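Local coordinates for sterol regulatory element-binding protein cleavage-activating protein (Schizosaccharomyces pombe, PDB 4YHC) that escorts the membrane-bound transcription factor precursor Sre1 for processing when sterol or oxygen is low, here represented by its cytoplasmic WD40 domain, at residues D32-A37 against V48-S53; W125-H130 against S180-T185; F169-P174 against S191-G196; L260-V265 against F291-T296; Y363-R368 against A458-G463. The protein carries 9 engineered substitutions. All coordinates share one frame; numbering follows the deposited sequence.

Contact 1: residues D32-A37 against V48-S53; sequences DILKIA and VGLDRS. Engineered in segment 48-53: Ser53 (natural residue Cys).
Val48 O accepts hydrogen bonds from two amide N-H groups of the facing strand, from Leu34 N at 2.8 Å and from Lys35 N at 3.2 Å, both in the plane of its carbonyl. Val48 N answers with a 2.8 Å bond to Lys35 O, so this one valine is gripped at both ends of its backbone. CG2 of Ile33, anti to its backbone N, lies 3.6 Å from the same Val48 O, and the side chain also touches Val452 of strand 448-453. Two residues opposite one make a classic beta bulge in the hairpin of strands 33-38 and 44-49, the first two strands of a four-stranded WD40 blade. Past the bulge the chain leaves the strand in a type I turn from Gly49 to Arg52, and Leu50 N closes the pairing on Asp32 O, 2.8 Å away. The outer side is looser. Leu34 and Leu50 meet there at about a right angle, Leu34 CD1 to Leu50 CD2 4.1 Å, and the other Leu50 methyl, CD1, rests on Asp32 CB at 3.7 Å. Both leucines are exposed, and the Lys35 side chain leads off away from Val48.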
# COMPACT_ATOMS: atom_id res chain seq x y z
N ASP A 32 11.39 -11.04 15.25
CA ASP A 32 10.72 -11.05 13.96
C ASP A 32 10.04 -9.71 13.67
O ASP A 32 9.53 -9.01 14.60
CB ASP A 32 9.67 -12.15 13.89
CG ASP A 32 10.27 -13.54 13.54
OD1 ASP A 32 11.52 -13.65 13.33
OD2 ASP A 32 9.47 -14.51 13.43
N ILE A 33 10.02 -9.36 12.39
CA ILE A 33 9.30 -8.18 11.98
C ILE A 33 7.80 -8.45 11.99
O ILE A 33 7.29 -9.41 11.39
CB ILE A 33 9.80 -7.66 10.63
CG1 ILE A 33 11.24 -7.14 10.79
CG2 ILE A 33 8.90 -6.55 10.16
CD1 ILE A 33 12.03 -6.93 9.52
N LEU A 34 7.09 -7.53 12.61
CA LEU A 34 5.62 -7.55 12.66
C LEU A 34 4.99 -6.75 11.55
O LEU A 34 3.98 -7.13 10.98
CB LEU A 34 5.20 -6.86 13.94
CG LEU A 34 3.69 -6.77 14.18
CD1 LEU A 34 3.11 -8.18 14.16
CD2 LEU A 34 3.37 -6.07 15.52
N LYS A 35 5.54 -5.57 11.27
CA LYS A 35 4.83 -4.62 10.41
C LYS A 35 5.81 -3.83 9.58
O LYS A 35 6.81 -3.39 10.09
CB LYS A 35 4.05 -3.64 11.30
CG LYS A 35 2.69 -3.24 10.77
CD LYS A 35 2.72 -1.90 10.09
CE LYS A 35 1.35 -1.61 9.50
NZ LYS A 35 1.23 -0.16 9.21
N ILE A 36 5.47 -3.61 8.30
CA ILE A 36 6.28 -2.76 7.45
C ILE A 36 5.41 -1.68 6.77
O ILE A 36 4.19 -1.84 6.61
CB ILE A 36 7.03 -3.57 6.41
CG1 ILE A 36 6.06 -4.44 5.55
CG2 ILE A 36 8.11 -4.42 7.07
CD1 ILE A 36 6.74 -5.06 4.37
N ALA A 37 6.04 -0.57 6.37
CA ALA A 37 5.32 0.50 5.74
C ALA A 37 6.23 1.29 4.83
O ALA A 37 7.43 1.25 4.95
CB ALA A 37 4.71 1.43 6.82
N VAL A 48 8.84 -2.54 11.88
CA VAL A 48 8.58 -2.60 13.31
C VAL A 48 8.62 -4.04 13.79
O VAL A 48 7.98 -4.91 13.21
CB VAL A 48 7.21 -2.02 13.66
CG1 VAL A 48 7.00 -2.15 15.17
CG2 VAL A 48 7.11 -0.53 13.25
N GLY A 49 9.46 -4.31 14.77
CA GLY A 49 9.69 -5.68 15.29
C GLY A 49 8.59 -6.02 16.25
O GLY A 49 7.89 -5.11 16.74
N LEU A 50 8.47 -7.30 16.56
CA LEU A 50 7.65 -7.78 17.64
C LEU A 50 7.95 -7.16 18.99
O LEU A 50 7.06 -7.11 19.81
CB LEU A 50 7.81 -9.29 17.82
CG LEU A 50 7.31 -10.23 16.73
CD1 LEU A 50 7.75 -11.67 16.99
CD2 LEU A 50 5.81 -10.15 16.57
N ASP A 51 9.20 -6.77 19.22
CA ASP A 51 9.66 -6.02 20.41
C ASP A 51 9.51 -4.47 20.38
O ASP A 51 10.14 -3.77 21.19
CB ASP A 51 11.14 -6.34 20.66
CG ASP A 51 12.05 -5.98 19.48
OD1 ASP A 51 11.56 -5.57 18.38
OD2 ASP A 51 13.29 -6.09 19.64
N ARG A 52 8.73 -3.96 19.42
CA ARG A 52 8.55 -2.50 19.15
C ARG A 52 9.75 -1.78 18.50
O ARG A 52 9.68 -0.59 18.25
CB ARG A 52 8.01 -1.76 20.40
CG ARG A 52 6.69 -2.36 20.84
CD ARG A 52 6.19 -1.91 22.22
NE ARG A 52 7.21 -2.14 23.20
CZ ARG A 52 7.34 -3.23 23.94
NH1 ARG A 52 6.40 -4.17 23.91
NH2 ARG A 52 8.38 -3.32 24.76
N SER A 53 10.83 -2.49 18.18
CA SER A 53 12.01 -1.84 17.59
C SER A 53 11.63 -1.23 16.23
O SER A 53 10.79 -1.78 15.50
CB SER A 53 13.18 -2.82 17.38
OG SER A 53 12.76 -4.07 16.86

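Contact 2: residues W125-H130 against S180-T185; sequences WMPGTH and SIVSPT
Ser180 and Met126 belong to the first strands of two consecutive WD40 blades, 175-182 and 121-127, which run nearly parallel, 17° apart, with no direct hydrogen bond between these segments. At Ser180 the link is polar and indirect: one water bridges the strands, donating to Trp125 O at 2.7 Å and hydrogen-bonded to Ser180 OG at 2.7 Å. The same serine offers its CB to the terminal methyl of Met126. Ile181 turns its side chain away, toward Leu249, and contributes only its carbonyl, whose O lies 3.7 Å from Met126 CE. Val182 brings the main apolar contact, with its two methyls divided between two partners. CG2 receives Met126, whose chain runs past the valine in the opposite direction and bends at chi3 (89°), carrying CE to within 3.4 Å of Val182 CG2. CG1, anti to the backbone N, presses on the CG-CD side of the Pro127 ring, with Pro127 CG also 3.4 Å from Val182 CG1; both approaches are unusually close for carbon pairs. Asn187 ND2 of the next strand hydrogen-bonds to Pro127 O. Beyond Val182 the segment leaves the interface in an ST turn, Ser183 OG accepting from Thr185 N at 2.9 Å.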
# COMPACT_ATOMS: atom_id res chain seq x y z
N TRP A 125 -1.66 10.54 7.50
CA TRP A 125 -1.32 11.95 7.28
C TRP A 125 -1.97 12.48 6.00
O TRP A 125 -1.91 11.82 4.95
CB TRP A 125 0.17 12.06 7.06
CG TRP A 125 1.06 11.77 8.26
CD1 TRP A 125 1.20 10.59 8.89
CD2 TRP A 125 1.96 12.66 8.87
NE1 TRP A 125 2.16 10.68 9.83
CE2 TRP A 125 2.65 11.95 9.84
CE3 TRP A 125 2.30 13.99 8.64
CZ2 TRP A 125 3.64 12.54 10.68
CZ3 TRP A 125 3.32 14.57 9.42
CH2 TRP A 125 3.94 13.87 10.44
N MET A 126 -2.53 13.67 6.06
CA MET A 126 -3.02 14.27 4.84
C MET A 126 -2.52 15.72 4.73
O MET A 126 -2.47 16.42 5.71
CB MET A 126 -4.53 14.23 4.80
CG MET A 126 -5.09 12.78 5.02
SD MET A 126 -6.87 12.74 4.91
CE MET A 126 -6.98 12.46 3.18
N PRO A 127 -2.17 16.15 3.54
CA PRO A 127 -1.62 17.50 3.37
C PRO A 127 -2.68 18.51 3.73
O PRO A 127 -3.81 18.31 3.38
CB PRO A 127 -1.26 17.59 1.88
CG PRO A 127 -2.04 16.48 1.20
CD PRO A 127 -2.35 15.43 2.26
N GLY A 128 -2.34 19.52 4.54
CA GLY A 128 -3.23 20.65 4.79
C GLY A 128 -2.84 21.82 3.91
O GLY A 128 -2.71 21.69 2.70
N THR A 129 -2.57 22.95 4.54
CA THR A 129 -2.22 24.19 3.83
C THR A 129 -0.68 24.47 3.82
O THR A 129 -0.23 25.57 4.14
CB THR A 129 -3.03 25.39 4.40
OG1 THR A 129 -2.25 26.58 4.35
CG2 THR A 129 -3.49 25.16 5.86
N HIS A 130 0.12 23.48 3.42
CA HIS A 130 1.60 23.61 3.46
C HIS A 130 2.11 24.63 2.43
O HIS A 130 1.31 25.30 1.78
CB HIS A 130 2.32 22.22 3.38
CG HIS A 130 2.96 21.90 2.06
ND1 HIS A 130 2.30 21.25 1.04
CD2 HIS A 130 4.23 22.08 1.61
CE1 HIS A 130 3.12 21.08 0.01
NE2 HIS A 130 4.30 21.58 0.33
N SER A 180 -7.54 6.52 3.49
CA SER A 180 -7.44 7.96 3.14
C SER A 180 -7.43 8.12 1.64
O SER A 180 -6.81 7.34 0.95
CB SER A 180 -6.21 8.55 3.80
OG SER A 180 -5.12 8.45 2.98
N ILE A 181 -8.12 9.12 1.14
CA ILE A 181 -7.99 9.53 -0.24
C ILE A 181 -7.67 11.03 -0.33
O ILE A 181 -8.54 11.88 -0.10
CB ILE A 181 -9.33 9.26 -0.89
CG1 ILE A 181 -9.73 7.79 -0.54
CG2 ILE A 181 -9.30 9.56 -2.36
CD1 ILE A 181 -10.61 7.12 -1.50
N VAL A 182 -6.42 11.33 -0.66
CA VAL A 182 -5.89 12.69 -0.81
C VAL A 182 -6.06 12.93 -2.29
O VAL A 182 -5.28 12.47 -3.07
CB VAL A 182 -4.42 12.73 -0.38
CG1 VAL A 182 -3.78 14.13 -0.59
CG2 VAL A 182 -4.32 12.34 1.05
N SER A 183 -7.15 13.53 -2.68
CA SER A 183 -7.46 13.56 -4.10
C SER A 183 -7.16 14.97 -4.64
O SER A 183 -6.92 15.84 -3.86
CB SER A 183 -8.93 13.21 -4.29
OG SER A 183 -9.74 14.36 -4.53
N PRO A 184 -7.22 15.19 -5.97
CA PRO A 184 -7.05 16.58 -6.45
C PRO A 184 -8.19 17.53 -6.06
O PRO A 184 -8.00 18.74 -6.02
CB PRO A 184 -6.95 16.40 -7.96
CG PRO A 184 -6.47 14.99 -8.16
CD PRO A 184 -7.28 14.25 -7.11
N THR A 185 -9.32 17.00 -5.65
CA THR A 185 -10.49 17.81 -5.34
C THR A 185 -10.60 18.00 -3.84
O THR A 185 -10.96 19.08 -3.38
CB THR A 185 -11.75 17.19 -5.99
OG1 THR A 185 -11.62 17.30 -7.42
CG2 THR A 185 -13.04 17.88 -5.55
O HOH W 1 -2.79 9.58 3.81

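Contact 3: residues F169-P174 against S191-G196; sequences FQLSSP and SLTESG. Engineered in segment 191-196: Ser191 (natural residue Cys).
Glu194 N donates to Pro174 O across 2.9 Å, a nearly straight bond (164°) that arrives close to the line of the carbonyl. The same oxygen receives a CA-H...O contact from Thr193 CA at 3.2 Å, so two neighbouring residues converge on it. A second polar link is weak: Ser195 N lies 3.4 Å from Ser173 OG, which is directed at the turn by its position anti to the backbone N (chi1 176°). Apolar packing lies further in. Leu171 CD2 reaches Thr193 CG2 at 3.6 Å. Leu171 CD2 also touches Ser191 CB at 3.8 Å; Ser191 is an engineered residue, cysteine in the natural protein. Thr193 CB also backs onto Ser173 CB at 3.7 Å. At the rim, the extended Glu194 side chain stands at about a right angle to the Pro174 ring and lays its carboxylate against it, CD to Pro174 CG 3.5 Å. Within 191-196 a type I turn from Thr193 to Gly196 is closed by Gly196 N on Thr193 O. The linker leaving strand 161-170 of one blade thus meets the turn that follows strand 187-193 of the next, the blade-to-blade passage of a WD40 beta-propeller.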
# COMPACT_ATOMS: atom_id res chain seq x y z
N PHE A 169 -15.37 12.67 15.02
CA PHE A 169 -16.61 12.14 14.49
C PHE A 169 -16.85 10.80 15.10
O PHE A 169 -15.93 10.14 15.59
CB PHE A 169 -16.57 11.98 12.99
CG PHE A 169 -16.02 13.17 12.23
CD1 PHE A 169 -16.53 14.44 12.42
CD2 PHE A 169 -15.01 13.00 11.28
CE1 PHE A 169 -16.01 15.52 11.70
CE2 PHE A 169 -14.51 14.08 10.56
CZ PHE A 169 -15.02 15.34 10.77
N GLN A 170 -18.10 10.36 15.04
CA GLN A 170 -18.47 9.09 15.58
C GLN A 170 -19.38 8.44 14.56
O GLN A 170 -20.35 9.02 14.11
CB GLN A 170 -19.19 9.27 16.91
CG GLN A 170 -19.72 7.95 17.47
CD GLN A 170 -18.60 6.96 17.74
OE1 GLN A 170 -17.52 7.35 18.20
NE2 GLN A 170 -18.83 5.68 17.44
N LEU A 171 -19.04 7.21 14.21
CA LEU A 171 -19.85 6.44 13.31
C LEU A 171 -20.78 5.55 14.15
O LEU A 171 -20.45 5.16 15.25
CB LEU A 171 -18.95 5.57 12.42
CG LEU A 171 -18.57 6.16 11.06
CD1 LEU A 171 -18.07 7.60 11.11
CD2 LEU A 171 -17.54 5.26 10.40
N SER A 172 -21.89 5.17 13.54
CA SER A 172 -22.93 4.38 14.17
C SER A 172 -22.60 2.90 14.24
O SER A 172 -23.38 2.14 14.81
CB SER A 172 -24.21 4.51 13.35
OG SER A 172 -24.45 5.88 13.07
N SER A 173 -21.50 2.47 13.64
CA SER A 173 -21.10 1.08 13.72
C SER A 173 -19.56 0.90 13.86
O SER A 173 -18.79 1.82 13.60
CB SER A 173 -21.66 0.38 12.48
OG SER A 173 -21.25 -0.98 12.40
N PRO A 174 -19.10 -0.29 14.27
CA PRO A 174 -17.65 -0.48 14.27
C PRO A 174 -17.04 -0.52 12.85
O PRO A 174 -17.66 -0.99 11.90
CB PRO A 174 -17.45 -1.84 14.97
CG PRO A 174 -18.79 -2.20 15.57
CD PRO A 174 -19.80 -1.53 14.66
N SER A 191 -14.66 4.87 5.29
CA SER A 191 -14.73 3.82 6.28
C SER A 191 -15.82 2.78 5.95
O SER A 191 -16.94 3.09 5.66
CB SER A 191 -14.96 4.41 7.68
OG SER A 191 -14.10 5.51 7.93
N LEU A 192 -15.44 1.54 5.96
CA LEU A 192 -16.39 0.45 5.75
C LEU A 192 -16.74 -0.01 7.13
O LEU A 192 -15.83 -0.35 7.92
CB LEU A 192 -15.74 -0.69 4.96
CG LEU A 192 -16.57 -2.01 4.87
CD1 LEU A 192 -17.89 -1.73 4.19
CD2 LEU A 192 -15.78 -3.03 4.08
N THR A 193 -18.03 0.07 7.48
CA THR A 193 -18.48 -0.37 8.83
C THR A 193 -19.16 -1.73 8.78
O THR A 193 -19.54 -2.19 7.71
CB THR A 193 -19.47 0.61 9.45
OG1 THR A 193 -20.52 0.80 8.53
CG2 THR A 193 -18.86 1.96 9.67
N GLU A 194 -19.26 -2.37 9.94
CA GLU A 194 -19.99 -3.66 10.09
C GLU A 194 -21.42 -3.67 9.56
O GLU A 194 -21.93 -4.72 9.22
CB GLU A 194 -19.99 -4.12 11.53
CG GLU A 194 -18.61 -4.50 12.05
CD GLU A 194 -18.64 -5.01 13.48
OE1 GLU A 194 -19.75 -5.23 14.04
OE2 GLU A 194 -17.54 -5.20 14.07
N SER A 195 -22.04 -2.50 9.47
CA SER A 195 -23.33 -2.31 8.82
C SER A 195 -23.33 -2.57 7.35
O SER A 195 -24.40 -2.58 6.75
CB SER A 195 -23.76 -0.85 8.96
OG SER A 195 -23.19 -0.29 10.12
N GLY A 196 -22.16 -2.65 6.73
CA GLY A 196 -22.11 -2.74 5.28
C GLY A 196 -22.11 -1.41 4.56
O GLY A 196 -21.96 -1.38 3.34

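Contact 4: residues L260-V265 against F291-T296; sequences LPPIKV and FTHAVT
Lys264 N to Thr292 O (2.8 Å) and Ala294 N to Pro262 O (3.0 Å) join the irregular run 260-265 to the end of strand 281-292 in a single bridge centred on Ile263 and His293, although the two segments head off 84° apart. Ala294 N lies out of the plane of the Pro262 carbonyl. Side chains gather round two rings. Ile263 lays CG1 over one face of Phe291, a CH-pi contact 4.0 Å from the centroid, while Pro261 CG approaches Phe291 CZ obliquely at 3.9 Å. Phe291 is turned to them by a chi1 of 64°, with CG held between its own backbone N and carbonyl carbon. Pro261 also serves the second ring: its CB lies 3.4 Å from His293 NE2. The imidazole is fixed from its other nitrogen, since ND1 accepts Val295 N almost exactly in the ring plane. With alanine in place of His293, Val295 N would probably lose its ND1 acceptor and a gap would be likely to open beside Pro261. Pro262 CB also meets Ala294 CB at 3.8 Å, and Lys264 runs alongside Thr292. The loop 260-265, arriving from strand 253-259, is thereby pinned to the sheet of 281-292: Phe291 continues to Tyr302 of strand 299-304, Ile263 to Val244 of strand 243-248, and Thr267 OG1 takes part in bonds to Thr292 N and Lys264 O.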
# COMPACT_ATOMS: atom_id res chain seq x y z
N LEU A 260 -16.16 -10.64 -9.97
CA LEU A 260 -15.15 -11.39 -9.22
C LEU A 260 -15.80 -12.48 -8.40
O LEU A 260 -16.98 -12.42 -8.08
CB LEU A 260 -14.34 -10.47 -8.24
CG LEU A 260 -13.44 -9.50 -9.02
CD1 LEU A 260 -12.84 -8.52 -8.00
CD2 LEU A 260 -12.32 -10.17 -9.82
N PRO A 261 -15.01 -13.43 -7.97
CA PRO A 261 -15.51 -14.38 -6.97
C PRO A 261 -15.48 -13.76 -5.61
O PRO A 261 -15.03 -12.59 -5.46
CB PRO A 261 -14.54 -15.55 -7.09
CG PRO A 261 -13.30 -14.98 -7.59
CD PRO A 261 -13.65 -13.79 -8.46
N PRO A 262 -16.00 -14.50 -4.62
CA PRO A 262 -16.13 -14.00 -3.31
C PRO A 262 -14.76 -13.67 -2.75
O PRO A 262 -13.84 -14.44 -2.92
CB PRO A 262 -16.73 -15.18 -2.54
CG PRO A 262 -17.44 -15.99 -3.58
CD PRO A 262 -16.63 -15.86 -4.78
N ILE A 263 -14.67 -12.56 -2.05
CA ILE A 263 -13.38 -11.97 -1.61
C ILE A 263 -13.35 -12.04 -0.11
O ILE A 263 -14.32 -11.75 0.57
CB ILE A 263 -13.27 -10.53 -2.14
CG1 ILE A 263 -12.97 -10.58 -3.62
CG2 ILE A 263 -12.21 -9.67 -1.39
CD1 ILE A 263 -13.21 -9.26 -4.30
N LYS A 264 -12.24 -12.47 0.43
CA LYS A 264 -12.06 -12.48 1.86
C LYS A 264 -11.92 -11.11 2.45
O LYS A 264 -11.23 -10.27 1.90
CB LYS A 264 -10.84 -13.31 2.18
CG LYS A 264 -10.71 -13.61 3.63
CD LYS A 264 -9.72 -14.76 3.81
CE LYS A 264 -9.33 -14.91 5.27
NZ LYS A 264 -10.59 -14.83 6.08
N VAL A 265 -12.62 -10.85 3.54
CA VAL A 265 -12.62 -9.57 4.13
C VAL A 265 -11.18 -9.01 4.35
O VAL A 265 -10.25 -9.70 4.69
CB VAL A 265 -13.49 -9.51 5.41
CG1 VAL A 265 -12.83 -10.39 6.49
CG2 VAL A 265 -13.52 -8.06 5.89
N PHE A 291 -6.37 -10.28 -4.28
CA PHE A 291 -7.27 -10.66 -3.15
C PHE A 291 -7.09 -12.14 -2.75
O PHE A 291 -6.41 -12.90 -3.45
CB PHE A 291 -8.74 -10.33 -3.49
CG PHE A 291 -9.27 -11.10 -4.64
CD1 PHE A 291 -9.16 -10.63 -5.93
CD2 PHE A 291 -9.86 -12.34 -4.42
CE1 PHE A 291 -9.69 -11.37 -6.98
CE2 PHE A 291 -10.36 -13.08 -5.44
CZ PHE A 291 -10.27 -12.61 -6.74
N THR A 292 -7.61 -12.48 -1.58
CA THR A 292 -7.75 -13.86 -1.13
C THR A 292 -9.15 -14.31 -1.35
O THR A 292 -10.12 -13.66 -1.00
CB THR A 292 -7.36 -13.98 0.33
OG1 THR A 292 -6.01 -13.53 0.44
CG2 THR A 292 -7.44 -15.47 0.85
N HIS A 293 -9.23 -15.40 -2.06
CA HIS A 293 -10.48 -15.98 -2.49
C HIS A 293 -11.15 -16.51 -1.21
O HIS A 293 -10.52 -17.28 -0.42
CB HIS A 293 -10.12 -17.09 -3.46
CG HIS A 293 -11.25 -17.56 -4.30
ND1 HIS A 293 -12.40 -18.16 -3.77
CD2 HIS A 293 -11.44 -17.49 -5.63
CE1 HIS A 293 -13.21 -18.47 -4.78
NE2 HIS A 293 -12.64 -18.08 -5.90
N ALA A 294 -12.36 -16.06 -0.94
CA ALA A 294 -13.09 -16.48 0.23
C ALA A 294 -13.48 -17.96 0.28
O ALA A 294 -13.75 -18.48 1.34
CB ALA A 294 -14.35 -15.63 0.40
N VAL A 295 -13.47 -18.66 -0.83
CA VAL A 295 -13.83 -20.06 -0.89
C VAL A 295 -12.59 -20.90 -0.72
O VAL A 295 -12.50 -21.66 0.22
CB VAL A 295 -14.56 -20.48 -2.18
CG1 VAL A 295 -14.92 -22.00 -2.15
CG2 VAL A 295 -15.80 -19.62 -2.38
N THR A 296 -11.63 -20.74 -1.60
CA THR A 296 -10.40 -21.60 -1.58
C THR A 296 -9.26 -21.08 -0.69
O THR A 296 -8.26 -21.75 -0.52
CB THR A 296 -9.84 -21.71 -2.99
OG1 THR A 296 -9.54 -20.40 -3.48
CG2 THR A 296 -10.91 -22.33 -3.94

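Contact 5: residues Y363-R368 against A458-G463; sequences YIFGMR and ALVGYG
Phe365 and Val460 face each other across two strands that run roughly antiparallel, 141° between their directions and 7.8 Å apart at closest approach, so no backbone hydrogen bonds form and side chains, with the Phe365 ring on the opposite backbone, carry the contact. The phenyl ring lies over the backbone of the other strand: Val460 O sits 4.0 Å above the centre of one face, and Phe365 CE1 is 3.7 Å from Gly461 C. At one flank CD1 touches Val460 CG1 at 3.7 Å, the two side chains sliding past each other in opposite directions; at the far end CZ reaches Tyr462 CB. With CG anti to its own carbonyl carbon (chi1 -59°) the ring is carried across to Gly461. Replacing Phe365 by alanine would probably open a gap over Gly461 and leave Val460 CG1 and Tyr462 CB without this apolar partner. Next to it the two tyrosine rings meet obliquely, planes at 42°, with Tyr363 OH at the edge of the Tyr462 ring, 3.5 Å from CD2. At the opposite end Met367 SD rests 4.3 Å from Ala458 CB. These residues join the sheet containing strand 363-374 to the blade of 456-462. Met414 of strand 406-416 touches Tyr363, Phe365 and Tyr462; Val449 and Ile451 of strand 448-453 back Phe365 and Met367, and Ile22 of strand 20-24 touches Met367, Ala458 and Val460.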
# COMPACT_ATOMS: atom_id res chain seq x y z
N TYR A 363 3.87 -6.37 -12.03
CA TYR A 363 4.65 -7.54 -11.67
C TYR A 363 4.16 -8.15 -10.35
O TYR A 363 3.75 -7.42 -9.37
CB TYR A 363 6.08 -7.14 -11.48
CG TYR A 363 6.78 -6.61 -12.69
CD1 TYR A 363 7.36 -7.47 -13.60
CD2 TYR A 363 6.85 -5.26 -12.94
CE1 TYR A 363 7.95 -7.04 -14.76
CE2 TYR A 363 7.47 -4.81 -14.11
CZ TYR A 363 8.01 -5.71 -15.01
OH TYR A 363 8.65 -5.30 -16.11
N ILE A 364 4.18 -9.48 -10.30
CA ILE A 364 4.00 -10.20 -9.05
C ILE A 364 5.35 -10.82 -8.65
O ILE A 364 6.03 -11.42 -9.49
CB ILE A 364 2.98 -11.34 -9.16
CG1 ILE A 364 1.72 -10.87 -9.83
CG2 ILE A 364 2.69 -11.98 -7.78
CD1 ILE A 364 0.87 -11.99 -10.31
N PHE A 365 5.71 -10.74 -7.38
CA PHE A 365 6.91 -11.37 -6.88
C PHE A 365 6.55 -12.26 -5.74
O PHE A 365 5.62 -11.98 -4.99
CB PHE A 365 7.92 -10.35 -6.40
CG PHE A 365 8.36 -9.35 -7.49
CD1 PHE A 365 9.39 -9.67 -8.38
CD2 PHE A 365 7.77 -8.12 -7.61
CE1 PHE A 365 9.83 -8.78 -9.37
CE2 PHE A 365 8.20 -7.21 -8.61
CZ PHE A 365 9.21 -7.55 -9.50
N GLY A 366 7.35 -13.29 -5.55
CA GLY A 366 7.12 -14.17 -4.47
C GLY A 366 8.32 -14.92 -3.99
O GLY A 366 9.31 -15.00 -4.71
N MET A 367 8.21 -15.52 -2.77
CA MET A 367 9.25 -16.34 -2.21
C MET A 367 8.63 -17.55 -1.47
O MET A 367 7.66 -17.38 -0.73
CB MET A 367 10.08 -15.55 -1.20
CG MET A 367 10.97 -14.49 -1.79
SD MET A 367 12.21 -13.85 -0.63
CE MET A 367 13.30 -15.26 -0.44
N ARG A 368 9.23 -18.72 -1.62
CA ARG A 368 8.86 -19.93 -0.80
C ARG A 368 10.08 -20.70 -0.38
O ARG A 368 11.05 -20.79 -1.16
CB ARG A 368 7.97 -20.93 -1.54
CG ARG A 368 8.28 -21.13 -2.99
CD ARG A 368 7.24 -22.05 -3.61
NE ARG A 368 7.46 -23.41 -3.22
CZ ARG A 368 8.06 -24.32 -3.97
NH1 ARG A 368 8.50 -24.04 -5.21
NH2 ARG A 368 8.21 -25.53 -3.48
N ALA A 458 13.96 -8.72 2.56
CA ALA A 458 14.49 -8.89 1.23
C ALA A 458 13.75 -7.98 0.32
O ALA A 458 12.52 -7.97 0.36
CB ALA A 458 14.26 -10.31 0.70
N LEU A 459 14.49 -7.34 -0.54
CA LEU A 459 13.99 -6.60 -1.68
C LEU A 459 14.15 -7.46 -2.90
O LEU A 459 15.25 -8.03 -3.16
CB LEU A 459 14.81 -5.32 -1.82
CG LEU A 459 14.38 -4.02 -1.15
CD1 LEU A 459 13.42 -4.11 -0.00
CD2 LEU A 459 15.57 -3.10 -0.84
N VAL A 460 13.07 -7.54 -3.67
CA VAL A 460 12.98 -8.35 -4.89
C VAL A 460 12.36 -7.51 -5.95
O VAL A 460 11.26 -6.94 -5.75
CB VAL A 460 12.08 -9.59 -4.68
CG1 VAL A 460 12.04 -10.51 -5.89
CG2 VAL A 460 12.58 -10.40 -3.46
N GLY A 461 13.04 -7.41 -7.09
CA GLY A 461 12.59 -6.55 -8.18
C GLY A 461 13.04 -6.93 -9.56
O GLY A 461 13.88 -7.81 -9.74
N TYR A 462 12.48 -6.25 -10.52
CA TYR A 462 12.78 -6.45 -11.94
C TYR A 462 13.15 -5.15 -12.64
O TYR A 462 12.34 -4.21 -12.79
CB TYR A 462 11.66 -7.12 -12.71
CG TYR A 462 12.07 -7.53 -14.05
CD1 TYR A 462 12.94 -8.63 -14.20
CD2 TYR A 462 11.60 -6.88 -15.19
CE1 TYR A 462 13.38 -9.01 -15.42
CE2 TYR A 462 12.04 -7.29 -16.45
CZ TYR A 462 12.93 -8.35 -16.53
OH TYR A 462 13.37 -8.79 -17.74
N GLY A 463 14.38 -5.10 -13.08
CA GLY A 463 14.87 -3.90 -13.69
C GLY A 463 14.74 -2.64 -12.84
O GLY A 463 14.44 -1.55 -13.37

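Along the chain contact 1 comes first, contacts 2 and 3 interleave, and contacts 4 and 5 follow. Contact 1 is a hairpin within one blade. Contacts 2 and 3, centres 22 Å apart, share the sheet of strands 175-182 and 187-193 and tie it to the preceding blade of 121-127 and 161-170. Contact 4 fastens the linker after strand 253-259 to the mixed sheet of 281-292, and contact 5 joins the sheet of 363-374 to that of 456-462. No two contacts touch; contacts 3 and 5, centres 36 Å apart, lie on opposite sides of the chain's centre. Residues 75-468 of this WD40 domain, which hold contacts 2 to 5, are thought by similarity to interact with Sre1.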